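Local coordinates for protein polysaccharide Lyase Family 6 (Bacteroides cellulosilyticus, PDB 6QPS) that probably cleaves the mannuronic acid-rich stretches of alginate by beta-elimination, as a calcium-binding family 6 polysaccharide lyase of a human gut bacterium, at residues G82-I94 against L104-D118. Residues are numbered along the deposited sequence; the frame is centred on the assembly and turned at random.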
ATOM      1  N   GLY A  82       5.299   9.627 -22.345  1.00 21.97           N
ATOM      2  CA  GLY A  82       5.379  10.795 -21.503  1.00 24.94           C
ATOM      3  C   GLY A  82       5.011  12.114 -22.147  1.00 24.77           C
ATOM      4  O   GLY A  82       4.932  13.119 -21.437  1.00 26.50           O
ATOM      5  N   LYS A  83       4.813  12.168 -23.463  1.00 22.76           N
ATOM      6  CA  LYS A  83       4.567  13.441 -24.131  1.00 21.32           C
ATOM      7  C   LYS A  83       3.090  13.709 -24.397  1.00 21.15           C
ATOM      8  O   LYS A  83       2.759  14.766 -24.945  1.00 20.48           O
ATOM      9  CB  LYS A  83       5.381  13.551 -25.431  1.00 23.53           C
ATOM     10  CG  LYS A  83       6.849  13.161 -25.282  1.00 27.90           C
ATOM     11  CD  LYS A  83       7.608  14.129 -24.368  1.00 36.88           C
ATOM     12  CE  LYS A  83       9.119  14.041 -24.597  1.00 43.43           C
ATOM     13  NZ  LYS A  83       9.885  14.925 -23.668  1.00 50.91           N
ATOM     14  N   ALA A  84       2.208  12.779 -24.047  1.00 19.04           N
ATOM     15  CA  ALA A  84       0.766  13.023 -24.012  1.00 16.79           C
ATOM     16  C   ALA A  84       0.347  13.279 -22.566  1.00 16.59           C
ATOM     17  O   ALA A  84       0.360  12.359 -21.736  1.00 15.56           O
ATOM     18  CB  ALA A  84      -0.020  11.855 -24.599  1.00 17.57           C
ATOM     19  N   VAL A  85      -0.055  14.518 -22.283  1.00 15.52           N
ATOM     20  CA  VAL A  85      -0.329  14.998 -20.927  1.00 14.13           C
ATOM     21  C   VAL A  85      -1.828  15.211 -20.812  1.00 14.92           C
ATOM     22  O   VAL A  85      -2.436  15.836 -21.692  1.00 16.07           O
ATOM     23  CB  VAL A  85       0.405  16.328 -20.664  1.00 15.85           C
ATOM     24  CG1 VAL A  85       0.222  16.782 -19.223  1.00 16.95           C
ATOM     25  CG2 VAL A  85       1.888  16.212 -21.018  1.00 19.85           C
ATOM     26  N   ILE A  86      -2.425  14.695 -19.738  1.00 12.49           N
ATOM     27  CA  ILE A  86      -3.856  14.836 -19.474  1.00 13.04           C
ATOM     28  C   ILE A  86      -4.026  15.714 -18.242  1.00 12.44           C
ATOM     29  O   ILE A  86      -3.468  15.415 -17.178  1.00 13.99           O
ATOM     30  CB  ILE A  86      -4.511  13.458 -19.287  1.00 12.49           C
ATOM     31  CG1 ILE A  86      -4.417  12.669 -20.600  1.00 12.69           C
ATOM     32  CG2 ILE A  86      -5.939  13.611 -18.839  1.00 12.32           C
ATOM     33  CD1 ILE A  86      -4.877  11.222 -20.479  1.00 16.30           C
ATOM     34  N   SER A  87      -4.819  16.781 -18.378  1.00 13.19           N
ATOM     35  CA  SER A  87      -4.944  17.806 -17.348  1.00 13.63           C
ATOM     36  C   SER A  87      -6.393  18.271 -17.245  1.00 15.15           C
ATOM     37  O   SER A  87      -7.197  18.076 -18.160  1.00 15.55           O
ATOM     38  CB  SER A  87      -4.016  18.998 -17.663  1.00 16.81           C
ATOM     39  OG  SER A  87      -2.675  18.555 -17.832  1.00 17.03           O
ATOM     40  N   GLY A  88      -6.718  18.921 -16.128  1.00 16.94           N
ATOM     41  CA  GLY A  88      -8.058  19.455 -15.951  1.00 16.27           C
ATOM     42  C   GLY A  88      -9.042  18.423 -15.416  1.00 15.59           C
ATOM     43  O   GLY A  88      -8.672  17.349 -14.942  1.00 15.10           O
ATOM     44  N   LYS A  89     -10.331  18.767 -15.528  1.00 16.34           N
ATOM     45  CA  LYS A  89     -11.397  17.944 -14.970  1.00 16.09           C
ATOM     46  C   LYS A  89     -11.423  16.578 -15.641  1.00 16.06           C
ATOM     47  O   LYS A  89     -11.308  16.474 -16.867  1.00 15.99           O
ATOM     48  CB  LYS A  89     -12.751  18.616 -15.185  1.00 17.34           C
ATOM     49  CG  LYS A  89     -13.022  19.810 -14.290  1.00 23.35           C
ATOM     50  CD  LYS A  89     -14.291  20.543 -14.699  1.00 31.39           C
ATOM     51  CE  LYS A  89     -14.810  21.397 -13.545  1.00 40.51           C
ATOM     52  NZ  LYS A  89     -15.377  22.687 -13.997  1.00 47.01           N
ATOM     53  N   LEU A  90     -11.604  15.527 -14.832  1.00 13.65           N
ATOM     54  CA  LEU A  90     -11.531  14.162 -15.335  1.00 13.31           C
ATOM     55  C   LEU A  90     -12.391  13.208 -14.517  1.00 13.75           C
ATOM     56  O   LEU A  90     -12.332  13.207 -13.284  1.00 14.13           O
ATOM     57  CB  LEU A  90     -10.069  13.698 -15.290  1.00 12.91           C
ATOM     58  CG  LEU A  90      -9.748  12.282 -15.747  1.00 13.51           C
ATOM     59  CD1 LEU A  90     -10.176  12.060 -17.203  1.00 16.31           C
ATOM     60  CD2 LEU A  90      -8.263  11.928 -15.564  1.00 13.88           C
ATOM     61  N   ARG A  91     -13.162  12.359 -15.210  1.00 13.01           N
ATOM     62  CA  ARG A  91     -13.911  11.266 -14.570  1.00 15.13           C
ATOM     63  C   ARG A  91     -13.816  10.082 -15.539  1.00 13.62           C
ATOM     64  O   ARG A  91     -14.676   9.906 -16.413  1.00 14.41           O
ATOM     65  CB  ARG A  91     -15.355  11.618 -14.203  1.00 12.93           C
ATOM     66  CG  ARG A  91     -16.036  10.462 -13.393  1.00 18.97           C
ATOM     67  CD  ARG A  91     -17.386  10.885 -12.798  1.00 29.83           C
ATOM     68  NE  ARG A  91     -18.127   9.765 -12.212  1.00 45.81           N
ATOM     69  CZ  ARG A  91     -19.442   9.600 -12.324  1.00 52.43           C
ATOM     70  NH1 ARG A  91     -20.160  10.486 -12.999  1.00 56.16           N
ATOM     71  NH2 ARG A  91     -20.044   8.547 -11.764  1.00 48.18           N
ATOM     72  N   LEU A  92     -12.751   9.297 -15.402  1.00 12.07           N
ATOM     73  CA  LEU A  92     -12.453   8.192 -16.302  1.00  9.76           C
ATOM     74  C   LEU A  92     -12.946   6.893 -15.686  1.00 10.88           C
ATOM     75  O   LEU A  92     -12.610   6.584 -14.536  1.00 12.83           O
ATOM     76  CB  LEU A  92     -10.950   8.127 -16.555  1.00 11.50           C
ATOM     77  CG  LEU A  92     -10.377   6.869 -17.205  1.00 12.08           C
ATOM     78  CD1 LEU A  92     -11.012   6.661 -18.577  1.00 14.24           C
ATOM     79  CD2 LEU A  92      -8.856   6.954 -17.296  1.00 15.03           C
ATOM     80  N   LYS A  93     -13.751   6.145 -16.443  1.00 11.11           N
ATOM     81  CA  LYS A  93     -14.252   4.841 -16.033  1.00 11.41           C
ATOM     82  C   LYS A  93     -13.772   3.822 -17.055  1.00 10.94           C
ATOM     83  O   LYS A  93     -13.904   4.057 -18.267  1.00 13.17           O
ATOM     84  CB  LYS A  93     -15.776   4.853 -15.969  1.00 13.24           C
ATOM     85  CG  LYS A  93     -16.331   5.734 -14.854  1.00 15.91           C
ATOM     86  CD  LYS A  93     -17.850   5.703 -14.830  1.00 20.26           C
ATOM     87  CE  LYS A  93     -18.399   5.875 -13.415  1.00 31.96           C
ATOM     88  NZ  LYS A  93     -18.095   4.681 -12.554  1.00 33.11           N
ATOM     89  N   ILE A  94     -13.237   2.704 -16.567  1.00 10.61           N
ATOM     90  CA  ILE A  94     -12.652   1.628 -17.369  1.00  9.63           C
ATOM     91  C   ILE A  94     -13.436   0.359 -17.050  1.00 10.05           C
ATOM     92  O   ILE A  94     -13.520  -0.039 -15.882  1.00 10.23           O
ATOM     93  CB  ILE A  94     -11.164   1.438 -17.015  1.00 12.38           C
ATOM     94  CG1 ILE A  94     -10.348   2.724 -17.228  1.00 12.65           C
ATOM     95  CG2 ILE A  94     -10.556   0.279 -17.813  1.00 12.28           C
ATOM     96  CD1 ILE A  94      -9.044   2.759 -16.425  1.00 13.53           C
ATOM     97  N   LEU A 104       0.980   7.223 -20.250  1.00 10.99           N
ATOM     98  CA  LEU A 104       0.231   8.469 -20.133  1.00 12.17           C
ATOM     99  C   LEU A 104       0.700   9.262 -18.920  1.00 10.79           C
ATOM    100  O   LEU A 104       1.020   8.684 -17.879  1.00 11.60           O
ATOM    101  CB  LEU A 104      -1.266   8.179 -19.994  1.00 13.32           C
ATOM    102  CG  LEU A 104      -1.921   7.497 -21.203  1.00 14.73           C
ATOM    103  CD1 LEU A 104      -3.363   7.142 -20.879  1.00 15.57           C
ATOM    104  CD2 LEU A 104      -1.855   8.338 -22.472  1.00 19.54           C
ATOM    105  N   LEU A 105       0.686  10.587 -19.041  1.00 12.78           N
ATOM    106  CA  LEU A 105       1.051  11.480 -17.951  1.00 11.91           C
ATOM    107  C   LEU A 105      -0.171  12.271 -17.512  1.00 11.86           C
ATOM    108  O   LEU A 105      -0.586  13.202 -18.213  1.00 13.51           O
ATOM    109  CB  LEU A 105       2.157  12.423 -18.399  1.00 13.32           C
ATOM    110  CG  LEU A 105       2.526  13.589 -17.483  1.00 16.54           C
ATOM    111  CD1 LEU A 105       2.872  13.198 -16.093  1.00 15.32           C
ATOM    112  CD2 LEU A 105       3.729  14.351 -18.068  1.00 18.98           C
ATOM    113  N   PHE A 106      -0.710  11.924 -16.343  1.00 10.70           N
ATOM    114  CA  PHE A 106      -1.793  12.672 -15.715  1.00 10.74           C
ATOM    115  C   PHE A 106      -1.130  13.721 -14.825  1.00 11.00           C
ATOM    116  O   PHE A 106      -0.491  13.379 -13.827  1.00 11.09           O
ATOM    117  CB  PHE A 106      -2.731  11.766 -14.920  1.00 11.60           C
ATOM    118  CG  PHE A 106      -3.425  10.696 -15.750  1.00  9.98           C
ATOM    119  CD1 PHE A 106      -2.838   9.469 -15.967  1.00 11.01           C
ATOM    120  CD2 PHE A 106      -4.669  10.929 -16.306  1.00 11.04           C
ATOM    121  CE1 PHE A 106      -3.477   8.493 -16.728  1.00 11.22           C
ATOM    122  CE2 PHE A 106      -5.306   9.951 -17.073  1.00 13.50           C
ATOM    123  CZ  PHE A 106      -4.706   8.744 -17.283  1.00 11.47           C
ATOM    124  N   TYR A 107      -1.259  14.993 -15.198  1.00 12.63           N
ATOM    125  CA  TYR A 107      -0.576  16.097 -14.527  1.00 13.17           C
ATOM    126  C   TYR A 107      -1.578  17.223 -14.344  1.00 13.39           C
ATOM    127  O   TYR A 107      -2.113  17.745 -15.326  1.00 13.57           O
ATOM    128  CB  TYR A 107       0.647  16.585 -15.308  1.00 13.11           C
ATOM    129  CG  TYR A 107       1.354  17.721 -14.581  1.00 15.19           C
ATOM    130  CD1 TYR A 107       2.047  17.487 -13.392  1.00 15.07           C
ATOM    131  CD2 TYR A 107       1.295  19.024 -15.047  1.00 14.47           C
ATOM    132  CE1 TYR A 107       2.664  18.505 -12.710  1.00 15.43           C
ATOM    133  CE2 TYR A 107       1.905  20.047 -14.359  1.00 15.29           C
ATOM    134  CZ  TYR A 107       2.591  19.783 -13.196  1.00 16.06           C
ATOM    135  OH  TYR A 107       3.191  20.815 -12.515  1.00 17.71           O
ATOM    136  N   LYS A 108      -1.834  17.601 -13.095  1.00 12.63           N
ATOM    137  CA  LYS A 108      -2.801  18.653 -12.791  1.00 14.41           C
ATOM    138  C   LYS A 108      -4.145  18.370 -13.466  1.00 14.43           C
ATOM    139  O   LYS A 108      -4.801  19.249 -14.015  1.00 16.52           O
ATOM    140  CB  LYS A 108      -2.246  20.048 -13.110  1.00 17.15           C
ATOM    141  CG  LYS A 108      -1.134  20.425 -12.129  1.00 17.73           C
ATOM    142  CD  LYS A 108      -0.573  21.840 -12.303  1.00 20.99           C
ATOM    143  CE  LYS A 108       0.407  22.128 -11.146  1.00 25.80           C
ATOM    144  NZ  LYS A 108       1.074  23.475 -11.165  1.00 25.43           N
ATOM    145  N   ALA A 109      -4.550  17.104 -13.425  1.00 13.53           N
ATOM    146  CA  ALA A 109      -5.932  16.687 -13.635  1.00 14.48           C
ATOM    147  C   ALA A 109      -6.549  16.436 -12.265  1.00 13.16           C
ATOM    148  O   ALA A 109      -5.842  16.365 -11.259  1.00 13.12           O
ATOM    149  CB  ALA A 109      -5.962  15.382 -14.437  1.00 13.01           C
ATOM    150  N   TRP A 110      -7.877  16.338 -12.212  1.00 13.64           N
ATOM    151  CA  TRP A 110      -8.525  16.067 -10.934  1.00 12.81           C
ATOM    152  C   TRP A 110      -9.931  15.525 -11.163  1.00 14.63           C
ATOM    153  O   TRP A 110     -10.514  15.676 -12.241  1.00 15.77           O
ATOM    154  CB  TRP A 110      -8.590  17.317 -10.042  1.00 13.96           C
ATOM    155  CG  TRP A 110      -9.358  18.458 -10.650  1.00 15.38           C
ATOM    156  CD1 TRP A 110     -10.696  18.670 -10.564  1.00 16.25           C
ATOM    157  CD2 TRP A 110      -8.832  19.537 -11.430  1.00 16.37           C
ATOM    158  NE1 TRP A 110     -11.048  19.804 -11.250  1.00 19.94           N
ATOM    159  CE2 TRP A 110      -9.921  20.365 -11.785  1.00 17.97           C
ATOM    160  CE3 TRP A 110      -7.549  19.891 -11.850  1.00 18.04           C
ATOM    161  CZ2 TRP A 110      -9.763  21.525 -12.544  1.00 19.98           C
ATOM    162  CZ3 TRP A 110      -7.395  21.047 -12.604  1.00 22.53           C
ATOM    163  CH2 TRP A 110      -8.497  21.841 -12.948  1.00 21.21           C
ATOM    164  N   ALA A 111     -10.470  14.913 -10.111  1.00 14.61           N
ATOM    165  CA  ALA A 111     -11.777  14.277 -10.192  1.00 13.81           C
ATOM    166  C   ALA A 111     -12.905  15.292 -10.233  1.00 15.45           C
ATOM    167  O   ALA A 111     -12.938  16.259  -9.460  1.00 16.48           O
ATOM    168  CB  ALA A 111     -11.989  13.379  -8.983  1.00 13.29           C
ATOM    169  N   ILE A 112     -13.863  15.050 -11.134  1.00 16.94           N
ATOM    170  CA  ILE A 112     -15.098  15.827 -11.136  1.00 18.95           C
ATOM    171  C   ILE A 112     -15.830  15.652  -9.816  1.00 28.61           C
ATOM    172  O   ILE A 112     -16.246  16.629  -9.181  1.00 34.75           O
ATOM    173  CB  ILE A 112     -15.967  15.475 -12.359  1.00 17.93           C
ATOM    174  CG1 ILE A 112     -15.343  16.112 -13.614  1.00 22.36           C
ATOM    175  CG2 ILE A 112     -17.400  16.005 -12.151  1.00 20.51           C
ATOM    176  CD1 ILE A 112     -16.012  15.693 -14.908  1.00 24.94           C
ATOM    177  N   GLY A 113     -15.993  14.412  -9.384  1.00 23.74           N
ATOM    178  CA  GLY A 113     -16.545  14.140  -8.072  1.00 24.00           C
ATOM    179  C   GLY A 113     -15.534  13.477  -7.149  1.00 18.67           C
ATOM    180  O   GLY A 113     -14.514  14.078  -6.808  1.00 19.37           O
ATOM    181  N   HIS A 114     -15.821  12.245  -6.727  1.00 17.34           N
ATOM    182  CA  HIS A 114     -15.016  11.554  -5.722  1.00 16.22           C
ATOM    183  C   HIS A 114     -13.870  10.757  -6.317  1.00 14.97           C
ATOM    184  O   HIS A 114     -12.863  10.569  -5.634  1.00 13.71           O
ATOM    185  CB  HIS A 114     -15.920  10.591  -4.923  1.00 16.96           C
ATOM    186  CG  HIS A 114     -15.262   9.985  -3.714  1.00 15.03           C
ATOM    187  ND1 HIS A 114     -14.548   8.807  -3.758  1.00 15.52           N
ATOM    188  CD2 HIS A 114     -15.224  10.397  -2.423  1.00 17.38           C
ATOM    189  CE1 HIS A 114     -14.081   8.529  -2.551  1.00 14.83           C
ATOM    190  NE2 HIS A 114     -14.487   9.472  -1.721  1.00 16.64           N
ATOM    191  N   ASP A 115     -13.997  10.272  -7.555  1.00 13.15           N
ATOM    192  CA  ASP A 115     -13.100   9.249  -8.096  1.00 12.57           C
ATOM    193  C   ASP A 115     -12.564   9.688  -9.450  1.00 12.41           C
ATOM    194  O   ASP A 115     -13.324   9.815 -10.414  1.00 13.80           O
ATOM    195  CB  ASP A 115     -13.836   7.903  -8.206  1.00 14.22           C
ATOM    196  CG  ASP A 115     -14.512   7.515  -6.912  1.00 14.55           C
ATOM    197  OD1 ASP A 115     -13.790   7.379  -5.908  1.00 13.52           O
ATOM    198  OD2 ASP A 115     -15.761   7.390  -6.893  1.00 17.97           O
ATOM    199  N   MET A 116     -11.249   9.883  -9.547  1.00 10.98           N
ATOM    200  CA  MET A 116     -10.677  10.370 -10.796  1.00 10.49           C
ATOM    201  C   MET A 116     -10.640   9.276 -11.859  1.00 10.11           C
ATOM    202  O   MET A 116     -11.118   9.481 -12.982  1.00 11.17           O
ATOM    203  CB  MET A 116      -9.288  10.957 -10.565  1.00 11.52           C
ATOM    204  CG  MET A 116      -8.772  11.735 -11.770  1.00 11.32           C
ATOM    205  SD  MET A 116      -7.187  12.575 -11.501  1.00 12.24           S
ATOM    206  CE  MET A 116      -6.061  11.186 -11.556  1.00 14.23           C
ATOM    207  N   ILE A 117     -10.064   8.117 -11.525  1.00 10.31           N
ATOM    208  CA  ILE A 117      -9.945   6.953 -12.412  1.00  9.79           C
ATOM    209  C   ILE A 117     -10.531   5.753 -11.660  1.00 10.26           C
ATOM    210  O   ILE A 117     -10.087   5.437 -10.546  1.00 10.73           O
ATOM    211  CB  ILE A 117      -8.482   6.664 -12.799  1.00 10.94           C
ATOM    212  CG1 ILE A 117      -7.842   7.878 -13.477  1.00 11.18           C
ATOM    213  CG2 ILE A 117      -8.389   5.408 -13.675  1.00 13.54           C
ATOM    214  CD1 ILE A 117      -6.335   7.702 -13.748  1.00 12.70           C
ATOM    215  N   ASP A 118     -11.510   5.074 -12.267  1.00 11.06           N
ATOM    216  CA  ASP A 118     -12.268   4.002 -11.615  1.00 10.10           C
ATOM    217  C   ASP A 118     -12.421   2.842 -12.593  1.00  9.50           C
ATOM    218  O   ASP A 118     -12.691   3.054 -13.780  1.00 12.19           O
ATOM    219  CB  ASP A 118     -13.639   4.537 -11.165  1.00 11.66           C
ATOM    220  CG  ASP A 118     -14.290   3.721 -10.065  1.00 14.80           C
ATOM    221  OD1 ASP A 118     -13.712   2.724  -9.580  1.00 12.18           O
ATOM    222  OD2 ASP A 118     -15.426   4.098  -9.703  1.00 16.84           O
TER
HETATM  223  O   HOH W   1     -13.974   7.832 -12.308  1.00 14.11           O
HETATM  224  O   HOH W   2     -16.236   6.493 -11.092  1.00 26.60           O
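Ile86 and Phe106 show how successive coils of a right-handed parallel beta-helix, the fold of this lyase family, set apolar side chains over one another. Segments 82-94 and 104-118 pair in parallel on both sides of a corner, residues 112-115 looping out before pairing resumes at Leu92 and Ile117. Both side chains turn into the helix interior side by side, Ile86 CD1 meeting the ring obliquely 3.7 Å from Phe106 CE2. From beyond the corner Leu90 crosses at about a right angle: with CG anti to its backbone N (chi1 179°), it brings CD2 to 3.8 Å from Phe106 CD2 and equally near Met116 CG. Ile117 CD1, in the coil of Phe106, sits over one face of its ring, offset toward the rim, while Leu59 of the preceding coil packs on Ile86.

At the corner a beta bulge shifts the register by one. Ser87 OG donates to Tyr107 O at 2.7 Å, nearly in line with the carbonyl. With CG between backbone N and carbonyl carbon (chi1 60°), the Trp110 indole lies flat over Gly88, whose CA makes a CH-pi contact 4.0 Å from the six-membered ring centroid.

Farther along, Asp118 OD1 forms a salt bridge with Arg160, and Lys93 NZ donates to Gln120 O. Lys93 NZ lies at long salt-bridge range of Asp118 OD2 (3.9 Å), and water 2 bridges the two, donating to Asp118 OD2 at 2.9 Å.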